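Putative lipoprotein YerB (Bacillus subtilis, PDB 2PSB) is a predicted membrane lipoprotein of unknown molecular function that interacts with the helicase PcrA. Local coordinates at residues A[88-93]-A[110-115]. Sequence-based numbering, arbitrary orientation.
Sequences YFVTLS and KKQLES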
# COMPACT_ATOMS: atom_id res chain seq x y z
N TYR A 88 7.14 -9.74 2.31
CA TYR A 88 7.22 -8.34 2.68
C TYR A 88 5.85 -7.68 2.87
O TYR A 88 5.72 -6.75 3.66
CB TYR A 88 8.07 -7.53 1.67
CG TYR A 88 7.97 -7.96 0.23
CD1 TYR A 88 8.78 -8.98 -0.28
CD2 TYR A 88 7.10 -7.32 -0.65
CE1 TYR A 88 8.73 -9.34 -1.62
CE2 TYR A 88 7.04 -7.67 -1.99
CZ TYR A 88 7.87 -8.68 -2.47
OH TYR A 88 7.84 -9.03 -3.81
N PHE A 89 4.83 -8.16 2.17
CA PHE A 89 3.49 -7.60 2.35
C PHE A 89 2.87 -8.06 3.67
O PHE A 89 2.17 -7.30 4.35
CB PHE A 89 2.58 -7.96 1.17
CG PHE A 89 2.87 -7.17 -0.08
CD1 PHE A 89 2.90 -5.78 -0.04
CD2 PHE A 89 3.11 -7.82 -1.29
CE1 PHE A 89 3.16 -5.03 -1.19
CE2 PHE A 89 3.37 -7.09 -2.45
CZ PHE A 89 3.40 -5.69 -2.39
N VAL A 90 3.12 -9.30 4.05
CA VAL A 90 2.59 -9.81 5.31
C VAL A 90 3.20 -8.97 6.43
O VAL A 90 2.50 -8.52 7.33
CB VAL A 90 2.98 -11.29 5.54
CG1 VAL A 90 2.53 -11.73 6.92
CG2 VAL A 90 2.35 -12.16 4.48
N THR A 91 4.50 -8.74 6.32
CA THR A 91 5.24 -7.95 7.30
C THR A 91 4.72 -6.51 7.40
O THR A 91 4.60 -5.95 8.48
CB THR A 91 6.74 -7.92 6.92
OG1 THR A 91 7.23 -9.26 6.81
CG2 THR A 91 7.55 -7.18 7.97
N LEU A 92 4.41 -5.93 6.25
CA LEU A 92 3.91 -4.56 6.19
C LEU A 92 2.51 -4.48 6.78
O LEU A 92 2.20 -3.57 7.54
CB LEU A 92 3.91 -4.07 4.74
CG LEU A 92 5.29 -3.93 4.09
CD1 LEU A 92 5.15 -3.69 2.59
CD2 LEU A 92 6.04 -2.80 4.76
N SER A 93 1.67 -5.45 6.44
CA SER A 93 0.31 -5.50 6.95
C SER A 93 0.34 -5.55 8.47
O SER A 93 -0.43 -4.85 9.13
CB SER A 93 -0.41 -6.74 6.42
OG SER A 93 -1.73 -6.79 6.90
N LYS A 110 3.14 -18.49 2.17
CA LYS A 110 2.24 -19.56 2.59
C LYS A 110 2.60 -20.05 3.99
O LYS A 110 1.78 -20.01 4.90
CB LYS A 110 2.30 -20.74 1.62
CG LYS A 110 1.26 -21.82 1.90
CD LYS A 110 1.78 -23.21 1.56
CE LYS A 110 2.98 -23.57 2.44
NZ LYS A 110 3.55 -24.92 2.14
N LYS A 111 3.84 -20.50 4.14
CA LYS A 111 4.31 -21.02 5.43
C LYS A 111 4.16 -19.97 6.51
O LYS A 111 3.75 -20.26 7.63
CB LYS A 111 5.77 -21.45 5.33
CG LYS A 111 6.05 -22.59 4.35
CD LYS A 111 5.42 -23.91 4.80
CE LYS A 111 6.08 -24.47 6.05
NZ LYS A 111 7.51 -24.81 5.82
N GLN A 112 4.51 -18.74 6.17
CA GLN A 112 4.45 -17.62 7.10
C GLN A 112 3.04 -17.49 7.67
O GLN A 112 2.85 -17.50 8.89
CB GLN A 112 4.85 -16.34 6.37
CG GLN A 112 5.65 -15.36 7.21
CD GLN A 112 6.42 -14.37 6.36
OE1 GLN A 112 5.83 -13.55 5.66
NE2 GLN A 112 7.75 -14.46 6.41
N LEU A 113 2.06 -17.38 6.79
CA LEU A 113 0.67 -17.23 7.21
C LEU A 113 0.07 -18.50 7.81
O LEU A 113 -0.82 -18.43 8.66
CB LEU A 113 -0.17 -16.76 6.02
CG LEU A 113 0.18 -15.34 5.57
CD1 LEU A 113 -0.46 -15.05 4.22
CD2 LEU A 113 -0.28 -14.33 6.62
N GLU A 114 0.55 -19.66 7.38
CA GLU A 114 0.04 -20.91 7.93
C GLU A 114 0.68 -21.15 9.29
O GLU A 114 0.23 -21.99 10.06
CB GLU A 114 0.31 -22.07 6.96
CG GLU A 114 -0.39 -21.90 5.62
CD GLU A 114 -0.41 -23.17 4.78
OE1 GLU A 114 0.66 -23.80 4.59
OE2 GLU A 114 -1.50 -23.53 4.29
N SER A 115 1.72 -20.39 9.59
CA SER A 115 2.42 -20.47 10.86
C SER A 115 1.81 -19.50 11.86
O SER A 115 2.33 -19.31 12.95
CB SER A 115 3.90 -20.16 10.69
OG SER A 115 4.55 -21.13 9.89
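Val90 is inserted between Leu113 and Gln112, and this one valine makes every close approach of segment 88-93 to segment 110-115. The tight side is apolar. CG1 of Val90 lies 3.8 Å from CD2 of Leu113, while CG2 of Val90 is 4.0 Å from Leu113 CG and equally near both methyls of that leucine. The valine torsion explains the split: with CG1 anti to the backbone N (chi1 174°) and CG2 anti to the carbonyl carbon, CG2 is set against the body of the leucine and CG1 at its CD2 methyl. The two side chains run alongside each other, pointing opposite ways. On the glutamine side few atoms touch: partly exposed Gln112 forms the margin of the contact, and its extended side chain brings OE1 to 3.6 Å from Val90 CB and 3.9 Å from Val90 CG2. These are van der Waals distances from an amide oxygen to carbon, and OE1 is buried here with no polar partner in the model. An alanine at Val90 would remove both methyls and is likely to open a gap beside Leu113 CD2, with the leucine end freer to turn. Only 162 Å² is buried in all, and the nearest CA pair, Val90 and Leu113, is 7.9 Å apart, consistent with a small helix-helix contact within the DUF3048 N-terminal region. Phe100 of strand 99-102 touches both helices, 87-94 at Val90 and 107-114 at Leu113; Trp105 also packs on Leu113, and Phe89 packs on Leu68 of strand 65-71.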